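Local coordinates for catechol O-methyltransferase (Niastella koreensis GR20-10, PDB 7CVV), which transfers a methyl group from S-adenosylmethionine to a hydroxyl of catechol-like compounds such as protocatechuic acid, working best with magnesium, at residues 61-66 / 83-88; 70-75 / 100-105; 116-121 / 146-151; 140-145 / 180-185. All coordinates share one frame; numbering follows the deposited sequence.

In the fold
All four contacts border the S-adenosylmethionine of a Rossmann-like methyltransferase domain. Contact 1 joins two neighbouring parallel strands, 60-64 and 84-89, and the other three are arranged around it. Contact 2 lies 11 Å from contact 1, centre to centre, on the sheet face that carries E63; that glutamate ties the strand to S71 and T72 of the helix serving the methionine end of the cofactor. Contact 3, 13 Å from contact 1, packs on the opposite face through L64 and L88 and meets the adenine. The centre of contact 4 is 13 Å from that of contact 3, and D141 and Y148 link the two. Contacts 2 and 4, 26 Å apart between centres, thus approach opposite ends of one ligand.

Contact 1 of 4, residues 61-66 / 83-88; sequences ILELGT and GRLITL. With SAM (S-adenosylmethionine), chain D.
I61 to L64 pair in parallel with L85 to L88, the strand axes 4.6 Å apart at their closest and 13° from exact alignment, and G65 N extends the ladder by binding L88 O. They are neighbours in a beta-alpha-beta unit of the Rossmann-like sheet. On one face I61 CB meets L85 CG at 3.8 Å, the branched chains crossing at a slant; on the other L64 CD2 lies alongside L88 CD1 at 3.7 Å, both leucines packing on helix 118-127. Toward the strand ends the first face turns polar, with E63 beside T87. With CG anti to the backbone N (chi1 -176°) and the chain extended, E63 receives T87 OG1 at OE2 over 2.6 Å, from above the carboxylate plane. S71 and T72 hydrogen-bond to the same carboxylate. T66 OG1 is 2.5 Å from T87 OG1 and 3.2 Å from L88 O, the latter a weak alternative, its choice unsettled. G65 has phi 101°, where a CB would collide with the preceding carbonyl O as well as SAM O4'; G65 O takes a weak bond of 3.3 Å from SAM N. Ringed by hydroxyls, E63 probably keeps its charge near the cofactor's ammonium while tying its strand to T87 and helix 70-76.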
# COMPACT_ATOMS: atom_id res chain seq x y z
N ILE A 61 -2.02 17.42 -4.39
CA ILE A 61 -1.67 16.68 -3.14
C ILE A 61 -1.61 17.66 -1.97
O ILE A 61 -1.00 18.76 -2.14
CB ILE A 61 -0.34 15.93 -3.28
CG1 ILE A 61 -0.33 15.00 -4.49
CG2 ILE A 61 -0.02 15.18 -1.99
CD1 ILE A 61 1.06 14.59 -4.91
N LEU A 62 -2.20 17.24 -0.84
CA LEU A 62 -2.13 17.98 0.44
C LEU A 62 -1.29 17.17 1.43
O LEU A 62 -1.52 15.95 1.56
CB LEU A 62 -3.54 18.24 0.99
CG LEU A 62 -3.57 19.02 2.31
CD1 LEU A 62 -2.85 20.35 2.17
CD2 LEU A 62 -5.00 19.21 2.80
N GLU A 63 -0.36 17.86 2.09
CA GLU A 63 0.63 17.30 3.04
C GLU A 63 0.58 18.12 4.32
O GLU A 63 0.78 19.35 4.23
CB GLU A 63 2.03 17.34 2.42
CG GLU A 63 3.08 16.70 3.31
CD GLU A 63 4.52 16.70 2.79
OE1 GLU A 63 5.20 15.67 2.99
OE2 GLU A 63 4.98 17.73 2.22
N LEU A 64 0.30 17.50 5.46
CA LEU A 64 0.48 18.13 6.79
C LEU A 64 1.83 17.69 7.35
O LEU A 64 1.97 16.54 7.66
CB LEU A 64 -0.63 17.71 7.76
CG LEU A 64 -2.07 17.92 7.28
CD1 LEU A 64 -2.97 18.28 8.45
CD2 LEU A 64 -2.16 18.98 6.21
N GLY A 65 2.78 18.60 7.51
CA GLY A 65 4.07 18.29 8.13
C GLY A 65 5.12 18.12 7.05
O GLY A 65 5.19 17.01 6.48
N THR A 66 5.84 19.20 6.77
CA THR A 66 6.87 19.32 5.70
C THR A 66 8.22 18.81 6.22
O THR A 66 8.82 17.98 5.52
CB THR A 66 6.91 20.77 5.20
OG1 THR A 66 5.56 21.21 5.04
CG2 THR A 66 7.66 20.93 3.90
N GLY A 83 1.06 19.78 -12.23
CA GLY A 83 0.59 19.29 -10.92
C GLY A 83 0.98 20.24 -9.80
O GLY A 83 1.87 21.08 -10.00
N ARG A 84 0.38 20.05 -8.64
CA ARG A 84 0.49 20.97 -7.49
C ARG A 84 0.48 20.17 -6.18
O ARG A 84 -0.47 19.39 -5.98
CB ARG A 84 -0.69 21.93 -7.51
CG ARG A 84 -0.36 23.33 -7.05
CD ARG A 84 -1.54 24.21 -7.36
NE ARG A 84 -2.62 23.95 -6.41
CZ ARG A 84 -3.93 24.04 -6.67
NH1 ARG A 84 -4.35 24.37 -7.89
NH2 ARG A 84 -4.81 23.80 -5.71
N LEU A 85 1.47 20.41 -5.32
CA LEU A 85 1.52 19.94 -3.92
C LEU A 85 1.57 21.13 -2.96
O LEU A 85 2.49 21.96 -3.03
CB LEU A 85 2.74 19.04 -3.73
CG LEU A 85 2.69 18.15 -2.49
CD1 LEU A 85 3.57 16.93 -2.67
CD2 LEU A 85 3.13 18.93 -1.26
N ILE A 86 0.59 21.18 -2.07
CA ILE A 86 0.53 22.16 -0.97
C ILE A 86 0.83 21.42 0.34
O ILE A 86 0.05 20.52 0.69
CB ILE A 86 -0.83 22.87 -0.98
CG1 ILE A 86 -1.13 23.43 -2.37
CG2 ILE A 86 -0.89 23.94 0.10
CD1 ILE A 86 -2.54 23.94 -2.53
N THR A 87 1.92 21.81 1.00
CA THR A 87 2.46 21.21 2.24
C THR A 87 2.41 22.24 3.37
O THR A 87 2.89 23.35 3.14
CB THR A 87 3.87 20.65 1.98
OG1 THR A 87 4.29 20.03 3.20
CG2 THR A 87 4.88 21.68 1.51
N LEU A 88 1.87 21.88 4.54
CA LEU A 88 1.70 22.78 5.71
C LEU A 88 2.79 22.48 6.76
O LEU A 88 3.09 21.27 7.00
CB LEU A 88 0.29 22.63 6.28
CG LEU A 88 -0.83 22.55 5.24
CD1 LEU A 88 -2.22 22.62 5.86
CD2 LEU A 88 -0.66 23.64 4.18
N SAM D . 6.69 14.03 6.43
CA SAM D . 8.02 14.68 6.56
C SAM D . 9.08 13.81 5.86
O SAM D . 10.04 14.39 5.32
OXT SAM D . 8.90 12.59 5.87
CB SAM D . 8.38 14.85 8.04
CG SAM D . 7.37 15.67 8.89
SD SAM D . 7.87 15.50 10.63
CE SAM D . 7.21 13.86 10.97
C5' SAM D . 6.71 16.53 11.57
C4' SAM D . 6.60 17.97 11.13
O4' SAM D . 5.29 18.45 11.49
C3' SAM D . 7.61 18.94 11.74
O3' SAM D . 8.23 19.69 10.71
C2' SAM D . 6.75 19.84 12.63
O2' SAM D . 7.18 21.17 12.66
C1' SAM D . 5.42 19.79 11.88
N9 SAM D . 4.27 20.14 12.69
C8 SAM D . 4.05 19.77 14.00
N7 SAM D . 2.91 20.22 14.47
C5 SAM D . 2.33 20.89 13.41
C6 SAM D . 1.11 21.57 13.28
N6 SAM D . 0.24 21.68 14.29
N1 SAM D . 0.80 22.11 12.08
C2 SAM D . 1.69 21.97 11.09
N3 SAM D . 2.89 21.38 11.10
C4 SAM D . 3.15 20.84 12.30

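Contact 2 of 4, residues 70-75 / 100-105; sequences YSTIWM and KNIDRA. With SAM (S-adenosylmethionine), chain D.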
# COMPACT_ATOMS: atom_id res chain seq x y z
N TYR A 70 11.59 16.04 2.72
CA TYR A 70 12.01 14.73 2.17
C TYR A 70 10.80 14.04 1.49
O TYR A 70 10.86 13.73 0.28
CB TYR A 70 12.67 13.91 3.28
CG TYR A 70 13.22 12.59 2.82
CD1 TYR A 70 12.42 11.45 2.82
CD2 TYR A 70 14.53 12.47 2.41
CE1 TYR A 70 12.91 10.23 2.39
CE2 TYR A 70 15.03 11.25 1.99
CZ TYR A 70 14.22 10.13 1.97
OH TYR A 70 14.73 8.94 1.53
N SER A 71 9.70 13.87 2.23
CA SER A 71 8.46 13.20 1.75
C SER A 71 7.86 13.99 0.60
O SER A 71 7.32 13.38 -0.33
CB SER A 71 7.45 13.06 2.85
OG SER A 71 7.17 14.33 3.39
N THR A 72 7.97 15.31 0.70
CA THR A 72 7.48 16.31 -0.30
C THR A 72 8.14 16.02 -1.65
O THR A 72 7.39 15.89 -2.64
CB THR A 72 7.72 17.72 0.23
OG1 THR A 72 7.33 17.76 1.61
CG2 THR A 72 6.97 18.77 -0.55
N ILE A 73 9.47 15.88 -1.70
CA ILE A 73 10.24 15.59 -2.95
C ILE A 73 9.75 14.28 -3.60
O ILE A 73 9.43 14.33 -4.80
CB ILE A 73 11.76 15.63 -2.70
CG1 ILE A 73 12.23 17.04 -2.33
CG2 ILE A 73 12.52 15.09 -3.89
CD1 ILE A 73 13.64 17.12 -1.76
N TRP A 74 9.61 13.18 -2.85
CA TRP A 74 9.13 11.86 -3.36
C TRP A 74 7.75 11.99 -3.99
O TRP A 74 7.54 11.39 -5.05
CB TRP A 74 9.05 10.79 -2.27
CG TRP A 74 10.36 10.13 -1.93
CD1 TRP A 74 11.11 10.36 -0.83
CD2 TRP A 74 11.03 9.11 -2.67
NE1 TRP A 74 12.24 9.58 -0.86
CE2 TRP A 74 12.21 8.79 -1.97
CE3 TRP A 74 10.79 8.45 -3.88
CZ2 TRP A 74 13.14 7.86 -2.42
CZ3 TRP A 74 11.70 7.52 -4.33
CH2 TRP A 74 12.86 7.23 -3.61
N MET A 75 6.82 12.67 -3.33
CA MET A 75 5.40 12.75 -3.74
C MET A 75 5.20 13.78 -4.86
O MET A 75 4.36 13.55 -5.76
CB MET A 75 4.54 13.13 -2.54
CG MET A 75 4.25 11.96 -1.62
SD MET A 75 2.99 12.44 -0.42
CE MET A 75 3.94 13.64 0.50
N LYS A 100 14.67 25.58 0.50
CA LYS A 100 16.00 25.38 -0.16
C LYS A 100 16.02 24.00 -0.83
O LYS A 100 16.51 23.90 -1.96
CB LYS A 100 17.16 25.49 0.82
CG LYS A 100 17.85 26.84 0.83
CD LYS A 100 19.14 26.88 1.63
CE LYS A 100 18.96 27.51 3.01
NZ LYS A 100 18.75 28.98 2.93
N ASN A 101 15.49 23.00 -0.14
CA ASN A 101 15.57 21.56 -0.52
C ASN A 101 14.69 21.34 -1.74
O ASN A 101 15.11 20.60 -2.64
CB ASN A 101 15.20 20.64 0.65
CG ASN A 101 16.24 20.63 1.75
OD1 ASN A 101 17.44 20.82 1.50
ND2 ASN A 101 15.79 20.36 2.97
N ILE A 102 13.52 21.98 -1.76
CA ILE A 102 12.56 21.92 -2.91
C ILE A 102 13.17 22.62 -4.13
O ILE A 102 13.00 22.12 -5.24
CB ILE A 102 11.22 22.55 -2.50
CG1 ILE A 102 10.47 21.73 -1.43
CG2 ILE A 102 10.38 22.86 -3.73
CD1 ILE A 102 10.08 20.33 -1.81
N ASP A 103 13.86 23.75 -3.93
CA ASP A 103 14.49 24.54 -5.02
C ASP A 103 15.64 23.70 -5.60
O ASP A 103 15.64 23.48 -6.83
CB ASP A 103 14.89 25.94 -4.54
CG ASP A 103 13.72 26.83 -4.17
OD1 ASP A 103 12.56 26.49 -4.54
OD2 ASP A 103 13.96 27.87 -3.48
N ARG A 104 16.52 23.16 -4.75
CA ARG A 104 17.61 22.26 -5.19
C ARG A 104 17.07 21.09 -6.01
O ARG A 104 17.87 20.49 -6.73
CB ARG A 104 18.42 21.73 -4.00
CG ARG A 104 19.74 21.07 -4.40
CD ARG A 104 20.54 20.56 -3.22
NE ARG A 104 20.64 21.57 -2.18
CZ ARG A 104 19.97 21.61 -1.02
NH1 ARG A 104 19.09 20.68 -0.69
NH2 ARG A 104 20.20 22.60 -0.18
N ALA A 105 15.78 20.75 -5.91
CA ALA A 105 15.18 19.59 -6.61
C ALA A 105 14.45 20.04 -7.89
O ALA A 105 13.91 19.17 -8.59
CB ALA A 105 14.24 18.85 -5.69
N SAM D . 6.69 14.03 6.43
CA SAM D . 8.02 14.68 6.56
C SAM D . 9.08 13.81 5.86
O SAM D . 10.04 14.39 5.32
OXT SAM D . 8.90 12.59 5.87
CB SAM D . 8.38 14.85 8.04
CG SAM D . 7.37 15.67 8.89
SD SAM D . 7.87 15.50 10.63
CE SAM D . 7.21 13.86 10.97
C5' SAM D . 6.71 16.53 11.57
C4' SAM D . 6.60 17.97 11.13
O4' SAM D . 5.29 18.45 11.49
C3' SAM D . 7.61 18.94 11.74
O3' SAM D . 8.23 19.69 10.71
C2' SAM D . 6.75 19.84 12.63
O2' SAM D . 7.18 21.17 12.66
C1' SAM D . 5.42 19.79 11.88
N9 SAM D . 4.27 20.14 12.69
C8 SAM D . 4.05 19.77 14.00
N7 SAM D . 2.91 20.22 14.47
C5 SAM D . 2.33 20.89 13.41
C6 SAM D . 1.11 21.57 13.28
N6 SAM D . 0.24 21.68 14.29
N1 SAM D . 0.80 22.11 12.08
C2 SAM D . 1.69 21.97 11.09
N3 SAM D . 2.89 21.38 11.10
C4 SAM D . 3.15 20.84 12.30
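T72 and I73 of helix 70-76 clasp the end of I102 from helix 92-103. Both helices are crossovers of the Rossmann-like fold, lying side by side on one face of its sheet, and the seam between them is sealed by branched aliphatic groups without a hydrogen bond. I102 CD1 is the probe: CG1 stands anti to the carbonyl carbon (chi1 -68°) and a second bend brings the methyl up to T72 CG2, 3.7 Å away. The two side chains meet at about a right angle, touching through their methyls. Against I73 the same isoleucine runs the other way: the two isoleucines lie antiparallel, flank to flank, with I102 CD1 4.0 Å from I73 CG1. I73 CG1 also approaches A105 CB at 4.3 Å, where alanine's lone methyl lets the chain after I102 come near, and its CD1 rests on the backbone carbonyl of N101. Threonine suits position 72 because it has two kinds of branch: the methyl joins this apolar seam while OG1 turns back to E63 on the sheet. The preceding residue faces the cofactor instead. S71 N gives SAM O a nearly straight bond of 3.2 Å at 162°, and S71 OG accepts from SAM N at 3.1 Å, one serine thus reading both the carboxylate and the ammonium. N101 ND2 binds A68 O and S30 OG, while N101 OD1 takes R104 NH1 on a lone pair, 2.7 Å away and within the guanidinium plane.

Contact 3 of 4, residues 116-121 / 146-151; sequences GKAIDI and TEYFQW. With SAM (S-adenosylmethionine), chain D.
I119 reaches across to three residues of helix 145-154 with a single methyl. Its CG1 is anti to the backbone N (chi1 -152°), which carries CD1 out to 3.8 Å from W151 NE1, to 3.9 Å from E147 CB and, less closely, to the ring of Y148. The isoleucine meets the tryptophan at about a right angle, and an extended ethyl branch suits a reach between two helices. A118 provides the short side: its CB is 3.4 Å from Y148 CE1, approaching the ring obliquely, and alanine's lone methyl fits this close approach. These helices flank the Rossmann-like sheet on the face bearing L64, opposite helix 70-76, and A118 opens helix 118-127 right at the adenine. A118 N donates to SAM N1 over 3.3 Å at 164°, reading the base. Y148 comes at the adenine from another direction, the rim of its ring facing SAM N6; Y148 OH is merely near that amine, at 3.2 Å, and hydrogen-bonds to D141 OD1 instead. A phenylalanine in place of Y148 would probably leave the D141 carboxylate without its hydroxyl partner. At the helix start, K117 O accepts both D120 N and I121 N.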
# COMPACT_ATOMS: atom_id res chain seq x y z
N GLY A 116 2.34 28.02 9.27
CA GLY A 116 1.22 28.22 10.20
C GLY A 116 0.67 26.90 10.73
O GLY A 116 1.11 25.85 10.21
N LYS A 117 -0.23 26.94 11.71
CA LYS A 117 -0.88 25.72 12.25
C LYS A 117 -1.77 25.15 11.16
O LYS A 117 -2.46 25.94 10.49
CB LYS A 117 -1.70 25.99 13.52
CG LYS A 117 -0.88 26.15 14.78
CD LYS A 117 -1.48 27.07 15.83
CE LYS A 117 -2.47 26.38 16.74
NZ LYS A 117 -3.02 27.32 17.75
N ALA A 118 -1.73 23.84 10.97
CA ALA A 118 -2.62 23.07 10.06
C ALA A 118 -4.08 23.44 10.36
O ALA A 118 -4.78 23.75 9.42
CB ALA A 118 -2.37 21.59 10.21
N ILE A 119 -4.52 23.44 11.62
CA ILE A 119 -5.96 23.65 11.97
C ILE A 119 -6.44 25.08 11.60
O ILE A 119 -7.65 25.33 11.69
CB ILE A 119 -6.21 23.29 13.45
CG1 ILE A 119 -7.65 22.82 13.66
CG2 ILE A 119 -5.85 24.41 14.40
CD1 ILE A 119 -7.88 21.37 13.31
N ASP A 120 -5.55 25.99 11.21
CA ASP A 120 -5.89 27.37 10.76
C ASP A 120 -5.82 27.48 9.23
O ASP A 120 -6.61 28.26 8.65
CB ASP A 120 -4.91 28.41 11.32
CG ASP A 120 -4.95 28.58 12.82
OD1 ASP A 120 -5.90 28.09 13.44
OD2 ASP A 120 -4.00 29.16 13.36
N ILE A 121 -4.86 26.78 8.62
CA ILE A 121 -4.62 26.81 7.15
C ILE A 121 -5.69 25.96 6.45
O ILE A 121 -5.99 26.27 5.28
CB ILE A 121 -3.19 26.35 6.82
CG1 ILE A 121 -2.16 27.35 7.38
CG2 ILE A 121 -3.02 26.14 5.32
CD1 ILE A 121 -0.74 27.14 6.88
N THR A 146 -7.72 13.27 14.58
CA THR A 146 -9.18 13.06 14.30
C THR A 146 -9.73 14.31 13.62
O THR A 146 -10.59 14.17 12.75
CB THR A 146 -10.03 12.72 15.54
OG1 THR A 146 -9.75 13.67 16.56
CG2 THR A 146 -9.79 11.35 16.12
N GLU A 147 -9.22 15.49 13.95
CA GLU A 147 -9.74 16.77 13.39
C GLU A 147 -9.12 17.02 12.02
O GLU A 147 -9.82 17.57 11.15
CB GLU A 147 -9.42 17.97 14.29
CG GLU A 147 -10.11 17.93 15.64
CD GLU A 147 -9.58 16.85 16.58
OE1 GLU A 147 -10.12 16.77 17.71
OE2 GLU A 147 -8.63 16.10 16.19
N TYR A 148 -7.83 16.74 11.85
CA TYR A 148 -7.14 16.91 10.55
C TYR A 148 -7.87 16.07 9.50
O TYR A 148 -8.01 16.53 8.37
CB TYR A 148 -5.67 16.49 10.64
CG TYR A 148 -4.76 17.35 11.48
CD1 TYR A 148 -4.93 18.73 11.56
CD2 TYR A 148 -3.69 16.80 12.15
CE1 TYR A 148 -4.08 19.52 12.31
CE2 TYR A 148 -2.83 17.57 12.90
CZ TYR A 148 -3.03 18.94 12.99
OH TYR A 148 -2.18 19.71 13.72
N PHE A 149 -8.33 14.88 9.88
CA PHE A 149 -9.01 13.91 8.98
C PHE A 149 -10.38 14.44 8.55
O PHE A 149 -10.72 14.27 7.39
CB PHE A 149 -9.14 12.56 9.67
CG PHE A 149 -9.62 11.43 8.79
CD1 PHE A 149 -8.72 10.71 8.01
CD2 PHE A 149 -10.95 11.07 8.78
CE1 PHE A 149 -9.17 9.67 7.21
CE2 PHE A 149 -11.40 10.02 7.99
CZ PHE A 149 -10.51 9.33 7.20
N GLN A 150 -11.15 15.04 9.47
CA GLN A 150 -12.46 15.71 9.18
C GLN A 150 -12.26 16.78 8.10
O GLN A 150 -12.94 16.76 7.06
CB GLN A 150 -13.01 16.36 10.45
CG GLN A 150 -14.16 15.61 11.12
CD GLN A 150 -14.11 14.11 10.95
OE1 GLN A 150 -13.22 13.43 11.48
NE2 GLN A 150 -15.09 13.58 10.23
N TRP A 151 -11.32 17.69 8.34
CA TRP A 151 -10.86 18.69 7.34
C TRP A 151 -10.40 17.97 6.07
O TRP A 151 -10.77 18.42 4.98
CB TRP A 151 -9.77 19.59 7.94
CG TRP A 151 -10.33 20.52 8.98
CD1 TRP A 151 -10.19 20.42 10.34
CD2 TRP A 151 -11.18 21.65 8.75
NE1 TRP A 151 -10.87 21.43 10.96
CE2 TRP A 151 -11.50 22.20 10.01
CE3 TRP A 151 -11.69 22.27 7.60
CZ2 TRP A 151 -12.29 23.33 10.15
CZ3 TRP A 151 -12.48 23.39 7.74
CH2 TRP A 151 -12.77 23.92 9.00
N SAM D . 6.69 14.03 6.43
CA SAM D . 8.02 14.68 6.56
C SAM D . 9.08 13.81 5.86
O SAM D . 10.04 14.39 5.32
OXT SAM D . 8.90 12.59 5.87
CB SAM D . 8.38 14.85 8.04
CG SAM D . 7.37 15.67 8.89
SD SAM D . 7.87 15.50 10.63
CE SAM D . 7.21 13.86 10.97
C5' SAM D . 6.71 16.53 11.57
C4' SAM D . 6.60 17.97 11.13
O4' SAM D . 5.29 18.45 11.49
C3' SAM D . 7.61 18.94 11.74
O3' SAM D . 8.23 19.69 10.71
C2' SAM D . 6.75 19.84 12.63
O2' SAM D . 7.18 21.17 12.66
C1' SAM D . 5.42 19.79 11.88
N9 SAM D . 4.27 20.14 12.69
C8 SAM D . 4.05 19.77 14.00
N7 SAM D . 2.91 20.22 14.47
C5 SAM D . 2.33 20.89 13.41
C6 SAM D . 1.11 21.57 13.28
N6 SAM D . 0.24 21.68 14.29
N1 SAM D . 0.80 22.11 12.08
C2 SAM D . 1.69 21.97 11.09
N3 SAM D . 2.89 21.38 11.10
C4 SAM D . 3.15 20.84 12.30

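Contact 4 of 4, residues 140-145 / 180-185; sequences ADKPPY and EPAVQG. With SAM (S-adenosylmethionine), chain D.
The loop following D139, which binds both magnesium and S-adenosylmethionine, meets the first turn of helix 181-195 where K142 and P143 lie on P181, A182 and G185. P143 CG and P181 CB are 4.0 Å apart, the two proline rings aligned flank to flank. Beside them K142 CG approaches A182 CB at 4.2 Å. Glycine suits position 185 because the backbones nearly touch: P143 CA is 3.9 Å from G185 CA, and a CB there would strike K142 O. One water stands 2.8 Å from P143 O and 2.7 Å from G185 O, placed to donate to both, although other acceptors lie nearby. This loop is the link between a central strand of the Rossmann-like sheet and helix 145-154. K142 to Y145 form a type I turn, closed by Y145 N on K142 O, and proline fits its second position, where phi is near -53°. The K142 chain bends at chi2 (-75°), bringing CD 3.6 Å above the Y145 ring toward its rim, and bends again at chi4, so NZ turns back to donate to A140 O. That bond runs nearly straight on from the carbonyl. At the cofactor end, D141 CG sits between its backbone N and carbonyl carbon (chi1 55°), with OD1, the oxygen also used by Y148, 2.9 Å from SAM N6. With an alanine here, the adenine amine would probably lose its carboxylate neighbour. Y145 OH hydrogen-bonds to the backbone O of D165, a magnesium ligand.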
# COMPACT_ATOMS: atom_id res chain seq x y z
N ALA A 140 1.79 15.26 10.97
CA ALA A 140 2.07 16.39 11.89
C ALA A 140 1.96 15.91 13.35
O ALA A 140 2.11 14.69 13.58
CB ALA A 140 1.13 17.52 11.57
N ASP A 141 1.73 16.83 14.30
CA ASP A 141 1.36 16.50 15.70
C ASP A 141 0.19 15.51 15.67
O ASP A 141 -0.64 15.59 14.73
CB ASP A 141 1.10 17.76 16.53
CG ASP A 141 0.06 18.74 15.99
OD1 ASP A 141 -0.09 18.85 14.73
OD2 ASP A 141 -0.57 19.43 16.82
N LYS A 142 0.15 14.58 16.62
CA LYS A 142 -0.77 13.40 16.60
C LYS A 142 -2.08 13.68 17.34
O LYS A 142 -3.12 13.12 16.97
CB LYS A 142 -0.08 12.17 17.19
CG LYS A 142 1.24 11.75 16.54
CD LYS A 142 1.07 11.06 15.19
CE LYS A 142 2.31 11.06 14.33
NZ LYS A 142 2.92 12.41 14.22
N PRO A 143 -2.10 14.44 18.45
CA PRO A 143 -3.35 14.63 19.20
C PRO A 143 -4.53 15.10 18.35
O PRO A 143 -5.62 14.58 18.51
CB PRO A 143 -2.94 15.60 20.32
CG PRO A 143 -1.49 15.25 20.56
CD PRO A 143 -0.95 15.03 19.16
N PRO A 144 -4.38 16.06 17.39
CA PRO A 144 -5.50 16.47 16.54
C PRO A 144 -5.65 15.69 15.21
O PRO A 144 -6.23 16.19 14.28
CB PRO A 144 -5.16 17.95 16.28
CG PRO A 144 -3.62 18.04 16.36
CD PRO A 144 -3.15 16.83 17.13
N TYR A 145 -5.16 14.46 15.15
CA TYR A 145 -5.33 13.56 13.98
C TYR A 145 -6.81 13.44 13.61
O TYR A 145 -7.08 13.55 12.40
CB TYR A 145 -4.65 12.21 14.22
CG TYR A 145 -3.31 12.09 13.55
CD1 TYR A 145 -2.48 13.19 13.39
CD2 TYR A 145 -2.86 10.87 13.06
CE1 TYR A 145 -1.25 13.10 12.76
CE2 TYR A 145 -1.63 10.75 12.41
CZ TYR A 145 -0.82 11.88 12.27
OH TYR A 145 0.40 11.81 11.66
N GLU A 180 0.62 9.15 27.24
CA GLU A 180 1.34 9.93 26.20
C GLU A 180 0.30 10.56 25.27
O GLU A 180 -0.57 9.86 24.74
CB GLU A 180 2.28 9.06 25.36
CG GLU A 180 3.49 8.53 26.08
CD GLU A 180 4.33 7.67 25.15
OE1 GLU A 180 4.82 6.60 25.58
OE2 GLU A 180 4.48 8.06 23.97
N PRO A 181 0.36 11.89 25.04
CA PRO A 181 -0.61 12.56 24.17
C PRO A 181 -0.66 11.94 22.77
O PRO A 181 -1.72 11.88 22.23
CB PRO A 181 -0.12 14.00 24.07
CG PRO A 181 0.77 14.18 25.29
CD PRO A 181 1.36 12.82 25.58
N ALA A 182 0.50 11.50 22.23
CA ALA A 182 0.65 10.90 20.88
C ALA A 182 -0.04 9.51 20.81
O ALA A 182 -0.73 9.24 19.82
CB ALA A 182 2.12 10.81 20.52
N VAL A 183 0.16 8.65 21.81
CA VAL A 183 -0.49 7.31 21.86
C VAL A 183 -2.01 7.50 21.98
O VAL A 183 -2.74 6.73 21.34
CB VAL A 183 0.05 6.42 22.99
CG1 VAL A 183 -0.70 5.11 23.05
CG2 VAL A 183 1.54 6.16 22.84
N GLN A 184 -2.45 8.50 22.75
CA GLN A 184 -3.90 8.79 22.95
C GLN A 184 -4.46 9.39 21.65
O GLN A 184 -5.58 9.03 21.30
CB GLN A 184 -4.16 9.65 24.20
CG GLN A 184 -4.23 8.85 25.51
CD GLN A 184 -5.03 7.56 25.47
OE1 GLN A 184 -5.73 7.25 24.51
NE2 GLN A 184 -4.94 6.76 26.53
N GLY A 185 -3.71 10.22 20.95
CA GLY A 185 -4.14 10.79 19.66
C GLY A 185 -4.35 9.70 18.62
O GLY A 185 -5.41 9.69 17.98
N SAM D . 6.69 14.03 6.43
CA SAM D . 8.02 14.68 6.56
C SAM D . 9.08 13.81 5.86
O SAM D . 10.04 14.39 5.32
OXT SAM D . 8.90 12.59 5.87
CB SAM D . 8.38 14.85 8.04
CG SAM D . 7.37 15.67 8.89
SD SAM D . 7.87 15.50 10.63
CE SAM D . 7.21 13.86 10.97
C5' SAM D . 6.71 16.53 11.57
C4' SAM D . 6.60 17.97 11.13
O4' SAM D . 5.29 18.45 11.49
C3' SAM D . 7.61 18.94 11.74
O3' SAM D . 8.23 19.69 10.71
C2' SAM D . 6.75 19.84 12.63
O2' SAM D . 7.18 21.17 12.66
C1' SAM D . 5.42 19.79 11.88
N9 SAM D . 4.27 20.14 12.69
C8 SAM D . 4.05 19.77 14.00
N7 SAM D . 2.91 20.22 14.47
C5 SAM D . 2.33 20.89 13.41
C6 SAM D . 1.11 21.57 13.28
N6 SAM D . 0.24 21.68 14.29
N1 SAM D . 0.80 22.11 12.08
C2 SAM D . 1.69 21.97 11.09
N3 SAM D . 2.89 21.38 11.10
C4 SAM D . 3.15 20.84 12.30
O HOH W 1 -6.28 12.14 17.21